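Local coordinates for protein outer membrane porin F (Pseudomonas aeruginosa, PDB 4RLC) that forms an eight-stranded beta-barrel in the outer membrane with its N-terminal domain and probably lets small molecules pass, at residues A[21-26]-A[46-51]; A[57-62]-A[87-92]; A[107-112]-A[122-127]. All coordinates share one frame; numbering follows the deposited sequence. Where two conformers were deposited one is given.

Contact 1. Residues A[21-26]-A[46-51]. With C8E ((hydroxyethyloxy)tri(ethyloxy)octane), chain C.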
loop_
_atom_site.group_PDB
_atom_site.type_symbol
_atom_site.label_atom_id
_atom_site.label_comp_id
_atom_site.label_asym_id
_atom_site.label_seq_id
_atom_site.Cartn_x
_atom_site.Cartn_y
_atom_site.Cartn_z
ATOM N N VAL A 21 -5.056 -3.449 -15.346
ATOM C CA VAL A 21 -5.323 -3.777 -13.953
ATOM C C VAL A 21 -4.151 -4.485 -13.337
ATOM O O VAL A 21 -3.472 -5.244 -14.011
ATOM C CB VAL A 21 -6.601 -4.640 -13.793
ATOM C CG1 VAL A 21 -6.816 -5.022 -12.337
ATOM C CG2 VAL A 21 -7.781 -3.830 -14.259
ATOM N N GLU A 22 -3.902 -4.253 -12.048
ATOM C CA GLU A 22 -2.846 -4.900 -11.310
ATOM C C GLU A 22 -3.385 -5.521 -10.058
ATOM O O GLU A 22 -4.238 -4.928 -9.365
ATOM C CB GLU A 22 -1.694 -3.903 -10.910
ATOM C CG GLU A 22 -0.824 -3.656 -12.071
ATOM C CD GLU A 22 0.364 -2.712 -11.831
ATOM O OE1 GLU A 22 0.528 -2.109 -10.749
ATOM O OE2 GLU A 22 1.080 -2.613 -12.819
ATOM N N ILE A 23 -2.975 -6.749 -9.791
ATOM C CA ILE A 23 -3.207 -7.391 -8.533
ATOM C C ILE A 23 -1.867 -7.585 -7.853
ATOM O O ILE A 23 -0.912 -8.003 -8.488
ATOM C CB ILE A 23 -3.757 -8.801 -8.746
ATOM C CG1 ILE A 23 -4.937 -8.705 -9.686
ATOM C CG2 ILE A 23 -4.116 -9.432 -7.425
ATOM C CD1 ILE A 23 -6.056 -8.085 -9.063
ATOM N N GLU A 24 -1.826 -7.294 -6.556
ATOM C CA GLU A 24 -0.533 -7.276 -5.808
ATOM C C GLU A 24 -0.657 -7.890 -4.455
ATOM O O GLU A 24 -1.747 -7.767 -3.806
ATOM C CB GLU A 24 -0.090 -5.797 -5.650
ATOM C CG GLU A 24 1.230 -5.601 -4.940
ATOM C CD GLU A 24 1.593 -4.115 -4.882
ATOM O OE1 GLU A 24 1.274 -3.395 -5.838
ATOM O OE2 GLU A 24 2.182 -3.685 -3.864
ATOM N N ALA A 25 0.422 -8.510 -3.940
ATOM C CA ALA A 25 0.525 -8.968 -2.566
ATOM C C ALA A 25 1.643 -8.135 -1.977
ATOM O O ALA A 25 2.590 -7.894 -2.670
ATOM C CB ALA A 25 0.862 -10.435 -2.404
ATOM N N PHE A 26 1.468 -7.717 -0.738
ATOM C CA PHE A 26 2.526 -6.905 -0.033
ATOM C C PHE A 26 2.758 -7.289 1.400
ATOM O O PHE A 26 1.908 -7.876 2.062
ATOM C CB PHE A 26 2.181 -5.419 -0.151
ATOM C CG PHE A 26 0.984 -4.988 0.609
ATOM C CD1 PHE A 26 0.999 -4.798 1.953
ATOM C CD2 PHE A 26 -0.244 -4.808 -0.091
ATOM C CE1 PHE A 26 -0.150 -4.401 2.659
ATOM C CE2 PHE A 26 -1.366 -4.418 0.602
ATOM C CZ PHE A 26 -1.335 -4.267 1.963
ATOM N N GLY A 46 -2.970 -7.319 0.337
ATOM C CA GLY A 46 -3.123 -7.292 -1.100
ATOM C C GLY A 46 -3.763 -6.011 -1.628
ATOM O O GLY A 46 -4.451 -5.300 -0.894
ATOM N N SER A 47 -3.634 -5.815 -2.922
ATOM C CA SER A 47 -4.180 -4.662 -3.552
ATOM C C SER A 47 -4.696 -4.978 -4.932
ATOM O O SER A 47 -4.143 -5.850 -5.606
ATOM C CB SER A 47 -2.996 -3.620 -3.594
ATOM O OG SER A 47 -3.290 -2.503 -4.373
ATOM N N ILE A 48 -5.728 -4.241 -5.359
ATOM C CA ILE A 48 -6.166 -4.180 -6.731
ATOM C C ILE A 48 -6.064 -2.778 -7.219
ATOM O O ILE A 48 -6.549 -1.874 -6.578
ATOM C CB ILE A 48 -7.638 -4.657 -6.927
ATOM C CG1 ILE A 48 -7.848 -5.952 -6.277
ATOM C CG2 ILE A 48 -7.954 -4.594 -8.397
ATOM C CD1 ILE A 48 -7.306 -7.144 -6.903
ATOM N N GLY A 49 -5.519 -2.603 -8.412
ATOM C CA GLY A 49 -5.318 -1.249 -8.933
ATOM C C GLY A 49 -5.733 -1.156 -10.410
ATOM O O GLY A 49 -5.684 -2.186 -11.151
ATOM N N TYR A 50 -6.159 0.027 -10.802
ATOM C CA TYR A 50 -6.561 0.327 -12.137
ATOM C C TYR A 50 -5.835 1.558 -12.680
ATOM O O TYR A 50 -5.795 2.575 -12.040
ATOM C CB TYR A 50 -8.115 0.570 -12.167
ATOM C CG TYR A 50 -8.612 0.928 -13.522
ATOM C CD1 TYR A 50 -8.798 -0.061 -14.522
ATOM C CD2 TYR A 50 -8.853 2.244 -13.846
ATOM C CE1 TYR A 50 -9.194 0.281 -15.802
ATOM C CE2 TYR A 50 -9.279 2.606 -15.095
ATOM C CZ TYR A 50 -9.478 1.653 -16.065
ATOM O OH TYR A 50 -9.872 2.158 -17.296
ATOM N N PHE A 51 -5.304 1.429 -13.903
ATOM C CA PHE A 51 -4.622 2.532 -14.558
ATOM C C PHE A 51 -5.554 3.496 -15.276
ATOM O O PHE A 51 -6.078 3.197 -16.383
ATOM C CB PHE A 51 -3.540 2.013 -15.472
ATOM C CG PHE A 51 -2.254 1.705 -14.735
ATOM C CD1 PHE A 51 -2.088 0.507 -14.017
ATOM C CD2 PHE A 51 -1.261 2.617 -14.684
ATOM C CE1 PHE A 51 -0.929 0.222 -13.326
ATOM C CE2 PHE A 51 -0.103 2.350 -13.975
ATOM C CZ PHE A 51 0.055 1.155 -13.305
HETATM C C1 C8E C . -11.768 -4.877 2.901
HETATM C C2 C8E C . -11.762 -4.289 1.511
HETATM C C3 C8E C . -11.066 -5.171 0.466
HETATM C C4 C8E C . -10.232 -4.275 -0.434
HETATM C C5 C8E C . -9.539 -4.968 -1.600
HETATM C C6 C8E C . -8.760 -6.218 -1.278
HETATM C C7 C8E C . -7.836 -6.529 -2.449
HETATM C C8 C8E C . -7.078 -7.846 -2.330
HETATM O O9 C8E C . -6.780 -8.310 -3.665
HETATM C C10 C8E C . -5.514 -8.946 -3.914
HETATM C C11 C8E C . -5.546 -10.456 -3.663
HETATM O O12 C8E C . -4.371 -11.133 -4.174
HETATM C C13 C8E C . -3.216 -11.094 -3.331
HETATM C C14 C8E C . -3.342 -12.066 -2.162
HETATM O O15 C8E C . -2.897 -11.435 -0.957
HETATM C C16 C8E C . -2.652 -12.312 0.136
HETATM C C17 C8E C . -1.442 -11.781 0.861
HETATM O O18 C8E C . -1.518 -12.084 2.240
HETATM O O HOH W 1 -2.550 -3.336 -7.060
#
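The first antiparallel beta hairpin of the barrel, strands 21-30 and 42-51, sets E22 against G49 and E24 against S47 as hydrogen-bonded pairs. E22 N donates to G49 O at 2.9 Å, and G49 N donates back to E22 O at 2.8 Å. E24 and S47 are joined the same way. V21, I23, I48 and Y50 lie on one face of the sheet. With V21 chi1 at 177°, CG2 sits beside the backbone N and meets the Y50 ring at its edge, 3.9 Å from CD1. V21 CG1 packs on I48 CG2 at 4.1 Å. C8E (chain C) lies along I23, I48 and G46, with its O12 3.7 Å from I23 CG2. Another C8E touches Y50. E22, E24 and S47 point to the other face. E22 CD meets the edge of the F51 ring, 3.5 Å from CE1, with the carboxylate and ring planes 75° apart. E22 also bonds to Y137 and N174. A water links S47 OG, at 2.9 Å, to E22 O. Apolar groups thus meet detergent outside. The buried carboxylates inside are met by lysines, E22 by K135 and E24 by K145. E22 and E57 lie close and probably share K135.

Contact 2. Residues A[57-62]-A[87-92]. With C8E ((hydroxyethyloxy)tri(ethyloxy)octane), chain B; C8E ((hydroxyethyloxy)tri(ethyloxy)octane), chain C.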
loop_
_atom_site.group_PDB
_atom_site.type_symbol
_atom_site.label_atom_id
_atom_site.label_comp_id
_atom_site.label_asym_id
_atom_site.label_seq_id
_atom_site.Cartn_x
_atom_site.Cartn_y
_atom_site.Cartn_z
ATOM N N GLU A 57 -2.466 5.392 -11.380
ATOM C CA GLU A 57 -3.173 4.217 -10.971
ATOM C C GLU A 57 -3.977 4.557 -9.689
ATOM O O GLU A 57 -3.479 5.278 -8.778
ATOM C CB GLU A 57 -2.178 3.125 -10.673
ATOM C CG GLU A 57 -2.736 1.810 -10.124
ATOM C CD GLU A 57 -1.690 0.828 -9.608
ATOM O OE1 GLU A 57 -0.453 1.112 -9.529
ATOM O OE2 GLU A 57 -2.172 -0.296 -9.193
ATOM N N LEU A 58 -5.217 4.068 -9.630
ATOM C CA LEU A 58 -6.005 4.104 -8.424
ATOM C C LEU A 58 -5.956 2.691 -7.827
ATOM O O LEU A 58 -6.112 1.715 -8.558
ATOM C CB LEU A 58 -7.458 4.465 -8.758
ATOM C CG LEU A 58 -7.678 5.842 -9.345
ATOM C CD1 LEU A 58 -9.171 6.152 -9.351
ATOM C CD2 LEU A 58 -6.898 6.878 -8.553
ATOM N N ALA A 59 -5.679 2.565 -6.527
ATOM C CA ALA A 59 -5.565 1.220 -5.919
ATOM C C ALA A 59 -6.300 1.198 -4.609
ATOM O O ALA A 59 -6.213 2.126 -3.764
ATOM C CB ALA A 59 -4.078 0.861 -5.704
ATOM N N LEU A 60 -6.985 0.095 -4.412
ATOM C CA LEU A 60 -7.641 -0.276 -3.186
ATOM C C LEU A 60 -6.833 -1.430 -2.556
ATOM O O LEU A 60 -6.546 -2.475 -3.182
ATOM C CB LEU A 60 -9.087 -0.772 -3.573
ATOM C CG LEU A 60 -9.917 -1.289 -2.411
ATOM C CD1 LEU A 60 -10.248 -0.176 -1.430
ATOM C CD2 LEU A 60 -11.237 -1.922 -2.986
ATOM N N SER A 61 -6.455 -1.251 -1.302
ATOM C CA SER A 61 -5.620 -2.194 -0.577
ATOM C C SER A 61 -6.266 -2.621 0.695
ATOM O O SER A 61 -7.008 -1.854 1.357
ATOM C CB SER A 61 -4.282 -1.477 -0.174
ATOM O OG SER A 61 -3.627 -1.130 -1.316
ATOM N N TYR A 62 -5.981 -3.848 1.118
ATOM C CA TYR A 62 -6.383 -4.323 2.406
ATOM C C TYR A 62 -5.251 -5.103 3.044
ATOM O O TYR A 62 -4.683 -5.946 2.400
ATOM C CB TYR A 62 -7.597 -5.257 2.307
ATOM C CG TYR A 62 -8.011 -5.820 3.651
ATOM C CD1 TYR A 62 -8.659 -5.016 4.582
ATOM C CD2 TYR A 62 -7.752 -7.154 4.008
ATOM C CE1 TYR A 62 -9.047 -5.509 5.819
ATOM C CE2 TYR A 62 -8.089 -7.626 5.256
ATOM C CZ TYR A 62 -8.780 -6.820 6.132
ATOM O OH TYR A 62 -9.127 -7.291 7.367
ATOM N N ASP A 87 -5.601 4.695 -2.647
ATOM C CA ASP A 87 -4.433 5.542 -2.968
ATOM C C ASP A 87 -4.388 5.838 -4.454
ATOM O O ASP A 87 -4.770 5.040 -5.286
ATOM C CB ASP A 87 -3.119 4.873 -2.545
ATOM C CG ASP A 87 -3.045 4.659 -1.044
ATOM O OD1 ASP A 87 -2.591 5.578 -0.313
ATOM O OD2 ASP A 87 -3.488 3.544 -0.581
ATOM N N ALA A 88 -3.900 7.052 -4.776
ATOM C CA ALA A 88 -3.520 7.412 -6.123
ATOM C C ALA A 88 -2.041 7.356 -6.286
ATOM O O ALA A 88 -1.292 8.000 -5.489
ATOM C CB ALA A 88 -3.997 8.813 -6.401
ATOM N N ILE A 89 -1.581 6.676 -7.338
ATOM C CA ILE A 89 -0.157 6.429 -7.520
ATOM C C ILE A 89 0.287 6.980 -8.885
ATOM O O ILE A 89 -0.354 6.728 -9.911
ATOM C CB ILE A 89 0.092 4.918 -7.471
ATOM C CG1 ILE A 89 -0.297 4.389 -6.096
ATOM C CG2 ILE A 89 1.576 4.668 -7.710
ATOM C CD1 ILE A 89 -1.691 3.815 -6.108
ATOM N N TYR A 90 1.280 7.865 -8.863
ATOM C CA TYR A 90 1.832 8.387 -10.059
ATOM C C TYR A 90 3.130 7.656 -10.359
ATOM O O TYR A 90 4.065 7.725 -9.533
ATOM C CB TYR A 90 2.139 9.932 -9.921
ATOM C CG TYR A 90 2.747 10.443 -11.224
ATOM C CD1 TYR A 90 1.961 10.672 -12.344
ATOM C CD2 TYR A 90 4.101 10.558 -11.358
ATOM C CE1 TYR A 90 2.506 11.079 -13.518
ATOM C CE2 TYR A 90 4.681 10.946 -12.540
ATOM C CZ TYR A 90 3.897 11.239 -13.613
ATOM O OH TYR A 90 4.529 11.597 -14.758
ATOM N N HIS A 91 3.263 7.112 -11.568
ATOM C CA HIS A 91 4.411 6.370 -12.020
ATOM C C HIS A 91 5.242 7.176 -12.942
ATOM O O HIS A 91 4.818 7.684 -13.958
ATOM C CB HIS A 91 4.058 5.075 -12.743
ATOM C CG HIS A 91 3.309 4.091 -11.903
ATOM N ND1 HIS A 91 1.972 4.219 -11.573
ATOM C CD2 HIS A 91 3.700 2.901 -11.383
ATOM C CE1 HIS A 91 1.565 3.161 -10.894
ATOM N NE2 HIS A 91 2.598 2.352 -10.754
ATOM N N PHE A 92 6.515 7.290 -12.550
ATOM C CA PHE A 92 7.515 7.760 -13.429
ATOM C C PHE A 92 7.972 6.701 -14.427
ATOM O O PHE A 92 7.468 5.526 -14.396
ATOM C CB PHE A 92 8.695 8.322 -12.623
ATOM C CG PHE A 92 8.328 9.496 -11.784
ATOM C CD1 PHE A 92 7.760 9.342 -10.542
ATOM C CD2 PHE A 92 8.534 10.793 -12.264
ATOM C CE1 PHE A 92 7.370 10.460 -9.791
ATOM C CE2 PHE A 92 8.202 11.897 -11.491
ATOM C CZ PHE A 92 7.632 11.719 -10.260
HETATM C C1 C8E B . 12.811 2.359 -1.154
HETATM C C2 C8E B . 12.841 3.136 -2.457
HETATM C C3 C8E B . 12.332 4.568 -2.387
HETATM C C4 C8E B . 12.274 5.130 -3.794
HETATM C C5 C8E B . 11.995 6.609 -3.973
HETATM C C6 C8E B . 11.761 6.897 -5.455
HETATM C C7 C8E B . 10.874 8.103 -5.777
HETATM C C8 C8E B . 10.797 8.306 -7.294
HETATM O O9 C8E B . 10.322 9.599 -7.705
HETATM C C10 C8E B . 10.877 10.267 -8.872
HETATM C C11 C8E B . 11.547 9.476 -9.993
HETATM O O12 C8E B . 12.065 10.506 -10.837
HETATM C C13 C8E B . 12.464 10.258 -12.182
HETATM C C14 C8E B . 13.453 9.128 -12.320
HETATM O O15 C8E B . 12.596 8.017 -12.636
HETATM C C1 C8E C . -11.768 -4.877 2.901
HETATM C C2 C8E C . -11.762 -4.289 1.511
HETATM C C3 C8E C . -11.066 -5.171 0.466
HETATM C C4 C8E C . -10.232 -4.275 -0.434
HETATM C C5 C8E C . -9.539 -4.968 -1.600
HETATM C C6 C8E C . -8.760 -6.218 -1.278
HETATM C C7 C8E C . -7.836 -6.529 -2.449
HETATM C C8 C8E C . -7.078 -7.846 -2.330
HETATM O O9 C8E C . -6.780 -8.310 -3.665
HETATM C C10 C8E C . -5.514 -8.946 -3.914
HETATM C C11 C8E C . -5.546 -10.456 -3.663
HETATM O O12 C8E C . -4.371 -11.133 -4.174
HETATM C C13 C8E C . -3.216 -11.094 -3.331
HETATM C C14 C8E C . -3.342 -12.066 -2.162
HETATM O O15 C8E C . -2.897 -11.435 -0.957
HETATM C C16 C8E C . -2.652 -12.312 0.136
HETATM C C17 C8E C . -1.442 -11.781 0.861
HETATM O O18 C8E C . -1.518 -12.084 2.240
HETATM O O HOH W 2 -4.189 1.350 -1.704
#
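In the wall of the beta-barrel, strands 56-66 and 80-91 run antiparallel as neighbours and bring E57 beside I89 and A59 beside D87. The backbone bonds go both ways in each pair. E57 N donates to I89 O at 2.9 Å, and I89 N donates to E57 O at 2.8 Å. A59 and D87 repeat the pattern. The side chains of E57, A59, D87 and I89 share the inner face. I89 CD1 lies 3.8 Å from A59 CB and 3.5 Å from E57 O. It gets there through a chi2 of 97°, well away from a staggered value. Further along the pair, a water donates to D87 OD2 at 2.6 Å and to A59 O. It is also bonded to S61 OG. The acceptors in its reach outnumber its protons, so not every bond may be made at once. D87 is further held by S85 and N129. Just beyond the strand end lies a detergent site, where F92 has Y90 CE2 over one ring face and C10 of C8E (chain B) over the opposite face. K135 forms a salt bridge with E57 OE1 and a hydrogen bond with H91 NE2. H91 ND1 bonds to D55 O, so the ring is fixed at both nitrogens. This pattern is consistent with a neutral imidazole. The E57 carboxylate and H91 ring planes are only 23° apart, and E57 OE1 sits in the ring plane at its edge, 3.2 Å from H91 CE1.

Contact 3. Residues A[107-112]-A[122-127]. With C8E ((hydroxyethyloxy)tri(ethyloxy)octane), chain D.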
loop_
_atom_site.group_PDB
_atom_site.type_symbol
_atom_site.label_atom_id
_atom_site.label_comp_id
_atom_site.label_asym_id
_atom_site.label_seq_id
_atom_site.Cartn_x
_atom_site.Cartn_y
_atom_site.Cartn_z
ATOM N N LEU A 107 -5.960 7.875 1.413
ATOM C CA LEU A 107 -6.588 7.865 2.681
ATOM C C LEU A 107 -6.773 6.402 3.107
ATOM O O LEU A 107 -7.007 5.515 2.268
ATOM C CB LEU A 107 -7.971 8.468 2.529
ATOM C CG LEU A 107 -8.027 9.987 2.304
ATOM C CD1 LEU A 107 -9.498 10.359 2.073
ATOM C CD2 LEU A 107 -7.438 10.731 3.477
ATOM N N ALA A 108 -6.688 6.177 4.416
ATOM C CA ALA A 108 -6.788 4.871 4.981
ATOM C C ALA A 108 -7.696 4.852 6.177
ATOM O O ALA A 108 -7.893 5.850 6.870
ATOM C CB ALA A 108 -5.393 4.299 5.386
ATOM N N HIS A 109 -8.273 3.689 6.430
ATOM C CA HIS A 109 -9.047 3.471 7.601
ATOM C C HIS A 109 -8.472 2.276 8.343
ATOM O O HIS A 109 -8.279 1.169 7.744
ATOM C CB HIS A 109 -10.533 3.224 7.199
ATOM C CG HIS A 109 -11.452 3.032 8.344
ATOM N ND1 HIS A 109 -12.048 4.078 9.021
ATOM C CD2 HIS A 109 -11.862 1.900 8.971
ATOM C CE1 HIS A 109 -12.795 3.598 10.007
ATOM N NE2 HIS A 109 -12.702 2.279 9.990
ATOM N N GLN A 110 -8.160 2.471 9.626
ATOM C CA GLN A 110 -7.521 1.457 10.426
ATOM C C GLN A 110 -8.505 0.988 11.489
ATOM O O GLN A 110 -9.249 1.810 12.086
ATOM C CB GLN A 110 -6.252 2.112 11.052
ATOM C CG GLN A 110 -5.383 1.220 11.894
ATOM C CD GLN A 110 -4.243 1.985 12.556
ATOM O OE1 GLN A 110 -3.082 1.868 12.169
ATOM N NE2 GLN A 110 -4.566 2.758 13.510
ATOM N N ASN A 111 -8.580 -0.319 11.708
ATOM C CA ASN A 111 -9.404 -0.878 12.777
ATOM C C ASN A 111 -8.480 -1.715 13.616
ATOM O O ASN A 111 -7.864 -2.666 13.094
ATOM C CB ASN A 111 -10.494 -1.822 12.275
ATOM C CG ASN A 111 -11.527 -1.174 11.449
ATOM O OD1 ASN A 111 -12.333 -0.386 11.933
ATOM N ND2 ASN A 111 -11.561 -1.524 10.200
ATOM N N ILE A 112 -8.353 -1.377 14.887
ATOM C CA ILE A 112 -7.412 -2.061 15.774
ATOM C C ILE A 112 -8.156 -2.531 17.028
ATOM O O ILE A 112 -8.957 -1.797 17.596
ATOM C CB ILE A 112 -6.258 -1.108 16.160
ATOM C CG1 ILE A 112 -5.216 -1.093 15.039
ATOM C CG2 ILE A 112 -5.588 -1.559 17.438
ATOM C CD1 ILE A 112 -4.220 0.035 15.177
ATOM N N ARG A 122 -11.105 -1.236 21.263
ATOM C CA ARG A 122 -11.178 -1.251 19.836
ATOM C C ARG A 122 -11.199 0.172 19.374
ATOM O O ARG A 122 -11.869 1.006 19.969
ATOM C CB ARG A 122 -12.482 -1.928 19.400
ATOM C CG ARG A 122 -12.715 -2.022 17.899
ATOM C CD ARG A 122 -11.859 -3.116 17.264
ATOM N NE ARG A 122 -12.259 -3.582 15.920
ATOM C CZ ARG A 122 -11.467 -4.244 15.051
ATOM N NH1 ARG A 122 -10.190 -4.513 15.314
ATOM N NH2 ARG A 122 -11.952 -4.636 13.873
ATOM N N GLN A 123 -10.557 0.418 18.256
ATOM C CA GLN A 123 -10.429 1.778 17.798
ATOM C C GLN A 123 -10.480 1.762 16.299
ATOM O O GLN A 123 -9.982 0.845 15.664
ATOM C CB GLN A 123 -9.164 2.403 18.378
ATOM C CG GLN A 123 -7.950 2.574 17.502
ATOM C CD GLN A 123 -7.241 3.900 17.773
ATOM O OE1 GLN A 123 -7.594 4.628 18.711
ATOM N NE2 GLN A 123 -6.237 4.222 16.952
ATOM N N GLN A 124 -11.133 2.754 15.732
ATOM C CA GLN A 124 -11.199 2.912 14.302
ATOM C C GLN A 124 -10.667 4.295 14.029
ATOM O O GLN A 124 -11.091 5.240 14.709
ATOM C CB GLN A 124 -12.630 2.928 13.869
ATOM C CG GLN A 124 -13.303 1.593 13.866
ATOM C CD GLN A 124 -14.720 1.682 13.385
ATOM O OE1 GLN A 124 -15.057 2.527 12.549
ATOM N NE2 GLN A 124 -15.574 0.803 13.905
ATOM N N MET A 125 -9.858 4.466 12.989
ATOM C CA MET A 125 -9.267 5.774 12.753
ATOM C C MET A 125 -9.079 5.994 11.253
ATOM O O MET A 125 -8.795 5.036 10.537
ATOM C CB MET A 125 -7.963 5.768 13.471
ATOM C CG MET A 125 -7.181 7.012 13.376
ATOM S SD MET A 125 -5.575 6.855 14.209
ATOM C CE MET A 125 -5.308 8.606 14.424
ATOM N N THR A 126 -9.251 7.223 10.792
ATOM C CA THR A 126 -8.939 7.583 9.386
ATOM C C THR A 126 -7.601 8.289 9.352
ATOM O O THR A 126 -7.359 9.122 10.200
ATOM C CB THR A 126 -10.049 8.496 8.820
ATOM O OG1 THR A 126 -11.274 7.766 8.832
ATOM C CG2 THR A 126 -9.720 8.959 7.392
ATOM N N MET A 127 -6.716 7.974 8.389
ATOM C CA MET A 127 -5.377 8.589 8.350
ATOM C C MET A 127 -5.073 8.947 6.884
ATOM O O MET A 127 -5.736 8.483 5.965
ATOM C CB MET A 127 -4.363 7.593 8.882
ATOM C CG MET A 127 -4.634 7.186 10.314
ATOM S SD MET A 127 -3.454 5.908 10.774
ATOM C CE MET A 127 -3.437 4.899 9.311
HETATM C C1 C8E D . -14.750 0.299 -4.627
HETATM C C2 C8E D . -14.645 1.142 -3.368
HETATM C C3 C8E D . -15.440 0.538 -2.212
HETATM C C4 C8E D . -14.572 -0.326 -1.299
HETATM C C5 C8E D . -14.398 0.291 0.093
HETATM C C6 C8E D . -13.439 1.490 0.084
HETATM C C7 C8E D . -13.465 2.271 1.398
HETATM C C8 C8E D . -12.132 2.238 2.128
HETATM O O9 C8E D . -11.313 3.338 1.745
HETATM C C10 C8E D . -10.416 3.825 2.758
HETATM C C11 C8E D . -10.677 5.278 3.146
HETATM O O12 C8E D . -11.532 5.364 4.270
HETATM C C13 C8E D . -11.430 6.565 5.030
HETATM C C14 C8E D . -12.516 6.609 6.109
#
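R122 lays its side chain across I112 and N111 of the neighbouring strand in the hairpin 98-115 and 120-137. Its CB lies 4.0 Å from I112 O. CG follows the same oxygen at 3.8 Å, and CD comes closest, 3.2 Å from I112 O. The chain leaves with CG anti to the backbone N (chi1 180°) and then bends at chi2, 76°. That bend turns the guanidinium across to the other strand. NH1 ends 3.3 Å from I112 C and makes a weak hydrogen bond with T113 OG1. NH2 lies 3.5 Å from N111 CB, which sits over one face of the guanidinium, toward its rim.

N111 and Q124, on the face with H109 and T126, lie side by side and point the same way. Their amide planes stand 79° apart. N111 OD1 presses on Q124 CG at 2.9 Å, a tight contact. The same oxygen takes a weak bond from H109 NE2 at 3.3 Å, while N111 ND2 bonds to N82. H109 ND1 is buried here and has no partner. T126 OG1 lies at the edge of the H109 ring.

The other face carries A108, Q110, I112, Q123, M125 and M127. The bent end of M127 brings CE to 4.4 Å from A108 CB and close to Q110 OE1. Between the two faces the backbones are joined by six hydrogen bonds, two each for A108-M127, Q110-M125 and I112-Q123.

Polar side chains thus crowd the outer face at H109, N111 and Q124, with R122 beside them and C8E (chain D) lying at the end by L107, H109 and T126. This is consistent with strands that rise out of the apolar membrane layer, probably on the extracellular side, where such barrels have their longer loops.

In the fold
From the N terminus, contact 1 comes first and closes the loop from 27 to 45, part of which is not modelled. The chain then turns from strand 42-51 into 56-66, and contact 2 closes residues 63-86, again with a gap. Contact 3 closes the short hairpin over 113-121. The three are in series; none nest or cross. Contacts 1 and 2 touch, and Y50 N and L58 O probably hydrogen-bond. Contacts 2 and 3 do not touch. Contact 3 sits about 21 Å from contact 1, centre to centre. They pair six of the eight strands two by two; the joins between the pairs come from neighbouring strands 42-51 with 56-66 and 80-91 with 98-115.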